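Local coordinates for protein serpin 2 (Anopheles gambiae, PDB 3PZF) that inhibits the serine proteases CLIPB9, CLIPB10 and CLIPB4, forming a covalent complex with CLIPB9, and so restrains melanization in mosquito hemolymph, at residues Ala109-Val114 against Met135-Ser140; Thr150-Val155 against Arg164-Pro169; Tyr215-Gly220 against Asn282-Lys287. All coordinates share one frame; numbering follows the deposited sequence. Where two conformers were deposited one is given.

Contacts 1 and 2 are neighbours, their centres about 12 Å apart, and helix 144-158 joins them. Strand 134-139 of contact 1 leads through a short loop into this helix, which lies on the same strands: Ile151 CG1 is 3.6 Å from Phe113 CD2. Contact 2 lies over strands 177-188 and 332-341, between which the reactive loop inserts in inhibitory serpins; Ile151 and Ile166 both rest on Val180. Contact 3 belongs to another part of the serpin, its centre about 42 Å from that of contact 1 and about 36 Å from that of contact 2. There Lys287 forms a salt bridge with Glu343, immediately before the hinge region Leu344-Ala348 that peptidase binding requires.

Contact 1 (Ala109-Val114 against Met135-Ser140); sequences ATNFFV and MLEKVS
Five backbone hydrogen bonds tie Thr110, Phe112 and Val114 to Met135, Glu137 and Val139 in a parallel ladder. Glu137 sits at the middle of it: its N donates to Phe112 O at 2.9 Å with an N-H...O angle of 168°, and its O receives Val114 N, also at 2.9 Å. Between these bonds the CA-H groups of Asn111, Leu136, Phe113 and Lys138 also point at carbonyl oxygens. This is one edge of the large serpin sheet A, where strand 105-115, helix 122-132 and strand 134-139 form a beta-alpha-beta unit; on its far side strand 105-115 pairs with strand 177-188. On the face bearing Phe112, Leu136 lies alongside the ring, its CD2 3.7 Å from Phe112 CB, and both residues touch helix 122-132 behind. Lys138 curls at chi2, chi3 and chi4, which lays CE beside Val114 CG1 (4.1 Å) and delivers NZ to Asp116 O and Ile118 O. On the other face Phe113 meets Val139 CG1 through CD1 at 3.9 Å, while the carboxylate of Glu137 stands beside the ring with its plane turned 68° from it. Helix 144-158 packs over that side, and Trp154 meets Phe113 edge-to-face.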
loop_
_atom_site.group_PDB
_atom_site.type_symbol
_atom_site.label_atom_id
_atom_site.label_comp_id
_atom_site.label_asym_id
_atom_site.label_seq_id
_atom_site.Cartn_x
_atom_site.Cartn_y
_atom_site.Cartn_z
ATOM N N ALA A 109 -2.777 9.610 4.146
ATOM C CA ALA A 109 -3.690 10.325 5.037
ATOM C C ALA A 109 -4.392 9.342 5.952
ATOM O O ALA A 109 -4.884 8.300 5.503
ATOM C CB ALA A 109 -4.694 11.138 4.248
ATOM N N THR A 110 -4.460 9.690 7.236
ATOM C CA THR A 110 -4.990 8.773 8.230
ATOM C C THR A 110 -5.795 9.580 9.244
ATOM O O THR A 110 -5.332 10.619 9.723
ATOM C CB THR A 110 -3.825 8.039 8.985
ATOM O OG1 THR A 110 -2.983 7.349 8.062
ATOM C CG2 THR A 110 -4.368 7.036 10.025
ATOM N N ASN A 111 -6.995 9.103 9.567
ATOM C CA ASN A 111 -7.894 9.792 10.495
ATOM C C ASN A 111 -8.654 8.788 11.362
ATOM O O ASN A 111 -9.232 7.839 10.835
ATOM C CB ASN A 111 -8.922 10.619 9.692
ATOM C CG ASN A 111 -9.547 11.758 10.494
ATOM O OD1 ASN A 111 -9.694 11.685 11.718
ATOM N ND2 ASN A 111 -9.955 12.813 9.785
ATOM N N PHE A 112 -8.682 9.013 12.672
ATOM C CA PHE A 112 -9.670 8.361 13.528
ATOM C C PHE A 112 -10.930 9.234 13.538
ATOM O O PHE A 112 -10.857 10.409 13.863
ATOM C CB PHE A 112 -9.221 8.275 14.973
ATOM C CG PHE A 112 -8.066 7.342 15.231
ATOM C CD1 PHE A 112 -8.288 6.064 15.725
ATOM C CD2 PHE A 112 -6.757 7.785 15.085
ATOM C CE1 PHE A 112 -7.205 5.222 16.004
ATOM C CE2 PHE A 112 -5.689 6.957 15.397
ATOM C CZ PHE A 112 -5.919 5.680 15.863
ATOM N N PHE A 113 -12.070 8.659 13.186
ATOM C CA PHE A 113 -13.361 9.350 13.298
ATOM C C PHE A 113 -14.059 8.825 14.555
ATOM O O PHE A 113 -14.448 7.657 14.623
ATOM C CB PHE A 113 -14.194 9.106 12.032
ATOM C CG PHE A 113 -13.606 9.735 10.784
ATOM C CD1 PHE A 113 -13.799 11.083 10.527
ATOM C CD2 PHE A 113 -12.823 8.994 9.893
ATOM C CE1 PHE A 113 -13.267 11.677 9.410
ATOM C CE2 PHE A 113 -12.285 9.587 8.763
ATOM C CZ PHE A 113 -12.501 10.927 8.520
ATOM N N VAL A 114 -14.213 9.694 15.556
ATOM C CA VAL A 114 -14.520 9.267 16.904
ATOM C C VAL A 114 -15.898 9.785 17.241
ATOM O O VAL A 114 -16.198 10.929 16.929
ATOM C CB VAL A 114 -13.477 9.839 17.897
ATOM C CG1 VAL A 114 -13.768 9.397 19.290
ATOM C CG2 VAL A 114 -12.040 9.386 17.489
ATOM N N MET A 135 -4.616 12.277 12.141
ATOM C CA MET A 135 -5.452 13.188 12.919
ATOM C C MET A 135 -6.666 12.453 13.480
ATOM O O MET A 135 -6.903 11.291 13.137
ATOM C CB MET A 135 -5.894 14.364 12.052
ATOM C CG MET A 135 -4.739 15.268 11.651
ATOM S SD MET A 135 -5.240 16.798 10.832
ATOM C CE MET A 135 -4.692 16.477 9.147
ATOM N N LEU A 136 -7.387 13.132 14.374
ATOM C CA LEU A 136 -8.628 12.631 14.933
ATOM C C LEU A 136 -9.688 13.709 14.811
ATOM O O LEU A 136 -9.439 14.881 15.103
ATOM C CB LEU A 136 -8.446 12.252 16.408
ATOM C CG LEU A 136 -7.324 11.228 16.633
ATOM C CD1 LEU A 136 -5.997 11.911 17.012
ATOM C CD2 LEU A 136 -7.715 10.225 17.701
ATOM N N GLU A 137 -10.879 13.284 14.427
ATOM C CA GLU A 137 -12.018 14.186 14.237
ATOM C C GLU A 137 -13.259 13.611 14.906
ATOM O O GLU A 137 -13.464 12.404 14.888
ATOM C CB GLU A 137 -12.249 14.303 12.736
ATOM C CG GLU A 137 -13.250 15.337 12.294
ATOM C CD GLU A 137 -13.268 15.457 10.779
ATOM O OE1 GLU A 137 -14.358 15.655 10.215
ATOM O OE2 GLU A 137 -12.184 15.342 10.161
ATOM N N LYS A 138 -14.105 14.472 15.467
ATOM C CA LYS A 138 -15.341 14.039 16.125
ATOM C C LYS A 138 -16.481 13.990 15.114
ATOM O O LYS A 138 -16.642 14.889 14.299
ATOM C CB LYS A 138 -15.727 14.994 17.264
ATOM C CG LYS A 138 -14.603 15.330 18.238
ATOM C CD LYS A 138 -13.961 14.080 18.849
ATOM C CE LYS A 138 -14.956 13.269 19.671
ATOM N NZ LYS A 138 -15.561 14.048 20.778
ATOM N N VAL A 139 -17.262 12.923 15.168
ATOM C CA VAL A 139 -18.456 12.791 14.353
ATOM C C VAL A 139 -19.548 12.219 15.226
ATOM O O VAL A 139 -19.300 11.838 16.367
ATOM C CB VAL A 139 -18.228 11.829 13.180
ATOM C CG1 VAL A 139 -17.108 12.346 12.274
ATOM C CG2 VAL A 139 -17.894 10.434 13.699
ATOM N N SER A 140 -20.763 12.153 14.686
ATOM C CA SER A 140 -21.878 11.577 15.414
ATOM C C SER A 140 -22.404 10.370 14.658
ATOM O O SER A 140 -23.076 10.512 13.631
ATOM C CB SER A 140 -23.001 12.595 15.566
ATOM O OG SER A 140 -24.093 12.004 16.240
#

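Contact 2 (Thr150-Val155 against Arg164-Pro169); sequences TINNWV and REIVTP
The irregular chain around Glu165 doubles back roughly against the direction of the helix and comes to 4.4 Å from it, measured from Asn152 CA to Glu165 CA. Asn152 reaches across and binds the loop's backbone through both ends of its amide. Ile166 N donates to Asn152 OD1 at 2.7 Å, arriving from 45° above the carbonyl plane. Val167 N reaches the same Asn152 OD1 at 3.2 Å, in the plane and on a lone pair. The kink at Ile166 makes this possible, since its psi of -19° brings the two successive nitrogens to the same side of the chain. Asn152 ND2 then donates almost straight to Val167 O (3.1 Å, 172°), so Val167 is held by its N-H and its C=O alike, and rotation of the amide is fixed. Glu165 CB lies 3.5 Å from Asn152 CG. Underneath, Ile166 CG2 wedges between residues one helical turn apart, 3.7 Å from Ile151 CG2 and 3.7 Å from Val155 CG2. Val167 CG2 fills in beside Ile151. Ile166 also rests on Val180 and Phe334, and Glu165 O accepts a bond from Lys336 NZ. The arrangement is that of serpin helix F over strands 105-115 and 177-188 of sheet A, with the segment trailing it running on over 177-188 and 332-341; the reactive loop inserts between these last two in inhibitory serpins.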
loop_
_atom_site.group_PDB
_atom_site.type_symbol
_atom_site.label_atom_id
_atom_site.label_comp_id
_atom_site.label_asym_id
_atom_site.label_seq_id
_atom_site.Cartn_x
_atom_site.Cartn_y
_atom_site.Cartn_z
ATOM N N THR A 150 -19.100 12.969 5.795
ATOM C CA THR A 150 -17.930 13.615 6.350
ATOM C C THR A 150 -16.678 12.809 6.000
ATOM O O THR A 150 -15.689 13.363 5.526
ATOM C CB THR A 150 -18.062 13.776 7.859
ATOM O OG1 THR A 150 -19.161 14.662 8.145
ATOM C CG2 THR A 150 -16.788 14.355 8.431
ATOM N N ILE A 151 -16.730 11.502 6.232
ATOM C CA ILE A 151 -15.588 10.639 5.957
ATOM C C ILE A 151 -15.253 10.635 4.460
ATOM O O ILE A 151 -14.093 10.723 4.082
ATOM C CB ILE A 151 -15.844 9.206 6.462
ATOM C CG1 ILE A 151 -15.913 9.219 7.999
ATOM C CG2 ILE A 151 -14.724 8.249 5.955
ATOM C CD1 ILE A 151 -16.404 7.937 8.615
ATOM N N ASN A 152 -16.272 10.562 3.609
ATOM C CA ASN A 152 -16.032 10.502 2.175
ATOM C C ASN A 152 -15.471 11.809 1.625
ATOM O O ASN A 152 -14.578 11.789 0.777
ATOM C CB ASN A 152 -17.293 10.048 1.437
ATOM C CG ASN A 152 -17.635 8.604 1.746
ATOM O OD1 ASN A 152 -16.747 7.808 2.059
ATOM N ND2 ASN A 152 -18.901 8.261 1.670
ATOM N N ASN A 153 -15.932 12.939 2.146
ATOM C CA ASN A 153 -15.391 14.217 1.709
ATOM C C ASN A 153 -13.935 14.359 2.166
ATOM O O ASN A 153 -13.127 14.977 1.493
ATOM C CB ASN A 153 -16.250 15.381 2.216
ATOM C CG ASN A 153 -17.635 15.412 1.569
ATOM O OD1 ASN A 153 -17.895 14.706 0.587
ATOM N ND2 ASN A 153 -18.525 16.238 2.112
ATOM N N TRP A 154 -13.605 13.762 3.308
ATOM C CA TRP A 154 -12.246 13.790 3.812
ATOM C C TRP A 154 -11.348 12.971 2.883
ATOM O O TRP A 154 -10.221 13.369 2.568
ATOM C CB TRP A 154 -12.211 13.247 5.246
ATOM C CG TRP A 154 -10.843 13.154 5.834
ATOM C CD1 TRP A 154 -10.172 14.123 6.535
ATOM C CD2 TRP A 154 -9.975 12.024 5.775
ATOM N NE1 TRP A 154 -8.926 13.662 6.901
ATOM C CE2 TRP A 154 -8.783 12.370 6.456
ATOM C CE3 TRP A 154 -10.087 10.748 5.216
ATOM C CZ2 TRP A 154 -7.725 11.491 6.593
ATOM C CZ3 TRP A 154 -9.031 9.871 5.359
ATOM C CH2 TRP A 154 -7.863 10.246 6.032
ATOM N N VAL A 155 -11.857 11.833 2.424
ATOM C CA VAL A 155 -11.093 10.988 1.496
ATOM C C VAL A 155 -10.786 11.768 0.213
ATOM O O VAL A 155 -9.641 11.782 -0.263
ATOM C CB VAL A 155 -11.850 9.672 1.181
ATOM C CG1 VAL A 155 -11.304 8.997 -0.097
ATOM C CG2 VAL A 155 -11.775 8.726 2.381
ATOM N N ARG A 164 -13.098 9.068 -3.936
ATOM C CA ARG A 164 -14.268 9.885 -3.628
ATOM C C ARG A 164 -15.073 9.352 -2.454
ATOM O O ARG A 164 -15.865 10.076 -1.873
ATOM C CB ARG A 164 -15.195 9.931 -4.845
ATOM C CG ARG A 164 -14.586 10.523 -6.104
ATOM C CD ARG A 164 -14.432 12.031 -5.993
ATOM N NE ARG A 164 -13.920 12.612 -7.233
ATOM C CZ ARG A 164 -14.151 13.861 -7.628
ATOM N NH1 ARG A 164 -14.897 14.673 -6.887
ATOM N NH2 ARG A 164 -13.642 14.295 -8.773
ATOM N N GLU A 165 -14.908 8.078 -2.118
ATOM C CA GLU A 165 -15.675 7.515 -1.016
ATOM C C GLU A 165 -15.056 6.227 -0.549
ATOM O O GLU A 165 -14.345 5.545 -1.294
ATOM C CB GLU A 165 -17.123 7.237 -1.426
ATOM C CG GLU A 165 -17.268 6.063 -2.376
ATOM C CD GLU A 165 -16.920 6.433 -3.809
ATOM O OE1 GLU A 165 -16.316 5.601 -4.532
ATOM O OE2 GLU A 165 -17.268 7.564 -4.216
ATOM N N ILE A 166 -15.354 5.881 0.690
ATOM C CA ILE A 166 -14.800 4.678 1.258
ATOM C C ILE A 166 -15.803 3.955 2.152
ATOM O O ILE A 166 -15.655 2.767 2.400
ATOM C CB ILE A 166 -13.510 5.000 2.018
ATOM C CG1 ILE A 166 -12.769 3.721 2.397
ATOM C CG2 ILE A 166 -13.807 5.827 3.274
ATOM C CD1 ILE A 166 -11.321 3.999 2.853
ATOM N N VAL A 167 -16.841 4.645 2.616
ATOM C CA VAL A 167 -17.820 3.982 3.470
ATOM C C VAL A 167 -19.249 4.331 3.048
ATOM O O VAL A 167 -19.486 5.327 2.379
ATOM C CB VAL A 167 -17.659 4.361 4.970
ATOM C CG1 VAL A 167 -16.290 3.938 5.518
ATOM C CG2 VAL A 167 -17.905 5.860 5.181
ATOM N N THR A 168 -20.189 3.478 3.420
ATOM C CA THR A 168 -21.612 3.796 3.290
ATOM C C THR A 168 -22.191 3.861 4.695
ATOM O O THR A 168 -21.567 3.372 5.628
ATOM C CB THR A 168 -22.356 2.708 2.496
ATOM O OG1 THR A 168 -22.293 1.473 3.218
ATOM C CG2 THR A 168 -21.745 2.534 1.104
ATOM N N PRO A 169 -23.380 4.458 4.864
ATOM C CA PRO A 169 -23.975 4.422 6.204
ATOM C C PRO A 169 -23.983 3.007 6.809
ATOM O O PRO A 169 -23.763 2.846 8.015
ATOM C CB PRO A 169 -25.398 4.935 5.961
ATOM C CG PRO A 169 -25.240 5.882 4.797
ATOM C CD PRO A 169 -24.186 5.250 3.915
#

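Contact 3 (Tyr215-Gly220 against Asn282-Lys287); sequences YMEQNG and NVTLPK
Asn282 ND2 donates to Asn219 OD1 at 2.8 Å, approaching from 50° above the acceptor's carbonyl plane. Asn282, a predicted N-glycosylation site, carries no sugar here. The strands run antiparallel, joined by paired backbone bonds: Gln218 exchanges N-H and C=O with Val283 (Val283 N to Gln218 O, 2.9 Å), and Met216 likewise with Leu285. Strand 366-369 on the far side of 277-295 and strand 200-203 on the far side of 211-227 complete serpin sheet C; the chain enters 366-369 after the reactive loop. At a non-hydrogen-bonded pair, Tyr215 takes Pro286 CB over one ring face, a CH-pi contact with CB 4.2 Å from the ring centroid and 27° off its normal. Thr284 CG2 presses on Tyr215 CD1 at 3.5 Å, and the phenol OH bonds to Pro202 O. Glu217 lies alongside Thr284 and sends its carboxylate to Lys201 and Asn199. On the opposite face, with CG between the backbone N and the carbonyl carbon (chi1 48°), Met216 lays SD on Lys287 CG (3.8 Å), and its extended end takes CE toward Leu285 CB. A water lies 2.9 Å from Lys287 NZ, which also forms a salt bridge with Glu343, just ahead of the hinge.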
loop_
_atom_site.group_PDB
_atom_site.type_symbol
_atom_site.label_atom_id
_atom_site.label_comp_id
_atom_site.label_asym_id
_atom_site.label_seq_id
_atom_site.Cartn_x
_atom_site.Cartn_y
_atom_site.Cartn_z
ATOM N N TYR A 215 -2.019 -1.887 -24.355
ATOM C CA TYR A 215 -0.634 -2.086 -23.922
ATOM C C TYR A 215 0.273 -0.917 -24.301
ATOM O O TYR A 215 -0.046 -0.120 -25.180
ATOM C CB TYR A 215 -0.090 -3.365 -24.544
ATOM C CG TYR A 215 -0.624 -4.657 -23.931
ATOM C CD1 TYR A 215 0.090 -5.324 -22.928
ATOM C CD2 TYR A 215 -1.838 -5.221 -24.392
ATOM C CE1 TYR A 215 -0.367 -6.521 -22.385
ATOM C CE2 TYR A 215 -2.310 -6.414 -23.868
ATOM C CZ TYR A 215 -1.569 -7.068 -22.880
ATOM O OH TYR A 215 -2.049 -8.246 -22.353
ATOM N N MET A 216 1.404 -0.819 -23.615
ATOM C CA MET A 216 2.446 0.141 -23.963
ATOM C C MET A 216 3.752 -0.637 -24.006
ATOM O O MET A 216 3.892 -1.617 -23.291
ATOM C CB MET A 216 2.531 1.257 -22.925
ATOM C CG MET A 216 2.565 0.769 -21.519
ATOM S SD MET A 216 2.328 2.200 -20.418
ATOM C CE MET A 216 2.596 1.410 -18.863
ATOM N N GLU A 217 4.664 -0.234 -24.889
ATOM C CA GLU A 217 5.889 -1.000 -25.181
ATOM C C GLU A 217 7.044 -0.047 -25.337
ATOM O O GLU A 217 6.888 1.004 -25.964
ATOM C CB GLU A 217 5.723 -1.763 -26.508
ATOM C CG GLU A 217 4.522 -2.675 -26.527
ATOM C CD GLU A 217 4.278 -3.291 -27.900
ATOM O OE1 GLU A 217 5.248 -3.778 -28.536
ATOM O OE2 GLU A 217 3.114 -3.266 -28.342
ATOM N N GLN A 218 8.198 -0.386 -24.752
ATOM C CA GLN A 218 9.424 0.329 -25.096
ATOM C C GLN A 218 10.648 -0.554 -24.991
ATOM O O GLN A 218 10.591 -1.618 -24.382
ATOM C CB GLN A 218 9.630 1.524 -24.154
ATOM C CG GLN A 218 10.025 1.141 -22.736
ATOM C CD GLN A 218 10.330 2.395 -21.942
ATOM O OE1 GLN A 218 11.314 3.051 -22.213
ATOM N NE2 GLN A 218 9.434 2.785 -21.048
ATOM N N ASN A 219 11.754 -0.080 -25.570
ATOM C CA ASN A 219 13.084 -0.632 -25.329
ATOM C C ASN A 219 13.816 0.294 -24.379
ATOM O O ASN A 219 13.858 1.504 -24.603
ATOM C CB ASN A 219 13.890 -0.653 -26.622
ATOM C CG ASN A 219 13.312 -1.584 -27.635
ATOM O OD1 ASN A 219 13.225 -2.786 -27.380
ATOM N ND2 ASN A 219 12.915 -1.049 -28.803
ATOM N N GLY A 220 14.423 -0.257 -23.339
ATOM C CA GLY A 220 15.232 0.574 -22.471
ATOM C C GLY A 220 16.234 -0.207 -21.662
ATOM O O GLY A 220 16.335 -1.422 -21.772
ATOM N N ASN A 282 13.099 -5.250 -23.592
ATOM C CA ASN A 282 11.884 -4.800 -24.275
ATOM C C ASN A 282 10.704 -5.084 -23.364
ATOM O O ASN A 282 10.438 -6.248 -23.038
ATOM C CB ASN A 282 11.674 -5.495 -25.617
ATOM C CG ASN A 282 10.476 -4.907 -26.364
ATOM O OD1 ASN A 282 9.335 -5.248 -26.079
ATOM N ND2 ASN A 282 10.744 -3.997 -27.292
ATOM N N VAL A 283 10.034 -4.018 -22.926
ATOM C CA VAL A 283 9.016 -4.082 -21.896
ATOM C C VAL A 283 7.662 -3.837 -22.519
ATOM O O VAL A 283 7.469 -2.817 -23.187
ATOM C CB VAL A 283 9.216 -2.957 -20.838
ATOM C CG1 VAL A 283 8.057 -2.927 -19.830
ATOM C CG2 VAL A 283 10.564 -3.134 -20.118
ATOM N N THR A 284 6.750 -4.790 -22.321
ATOM C CA THR A 284 5.336 -4.616 -22.683
ATOM C C THR A 284 4.500 -4.749 -21.411
ATOM O O THR A 284 4.606 -5.772 -20.716
ATOM C CB THR A 284 4.866 -5.717 -23.680
ATOM O OG1 THR A 284 5.644 -5.650 -24.872
ATOM C CG2 THR A 284 3.363 -5.512 -24.061
ATOM N N LEU A 285 3.682 -3.731 -21.119
ATOM C CA LEU A 285 2.844 -3.698 -19.915
ATOM C C LEU A 285 1.447 -3.275 -20.307
ATOM O O LEU A 285 1.282 -2.404 -21.178
ATOM C CB LEU A 285 3.340 -2.682 -18.904
ATOM C CG LEU A 285 4.643 -3.058 -18.175
ATOM C CD1 LEU A 285 5.060 -1.849 -17.367
ATOM C CD2 LEU A 285 4.385 -4.241 -17.256
ATOM N N PRO A 286 0.444 -3.877 -19.663
ATOM C CA PRO A 286 -0.919 -3.404 -19.909
ATOM C C PRO A 286 -1.165 -2.165 -19.072
ATOM O O PRO A 286 -0.701 -2.108 -17.925
ATOM C CB PRO A 286 -1.790 -4.562 -19.413
ATOM C CG PRO A 286 -0.962 -5.218 -18.325
ATOM C CD PRO A 286 0.486 -5.054 -18.773
ATOM N N LYS A 287 -1.855 -1.184 -19.619
ATOM C CA LYS A 287 -2.221 -0.013 -18.842
ATOM C C LYS A 287 -3.367 -0.394 -17.903
ATOM O O LYS A 287 -4.179 -1.274 -18.219
ATOM C CB LYS A 287 -2.606 1.137 -19.778
ATOM C CG LYS A 287 -1.395 1.648 -20.586
ATOM C CD LYS A 287 -1.703 2.865 -21.432
ATOM C CE LYS A 287 -2.370 2.468 -22.753
ATOM N NZ LYS A 287 -2.661 3.647 -23.636
HETATM O O HOH W 1 -2.138 1.831 -25.882
#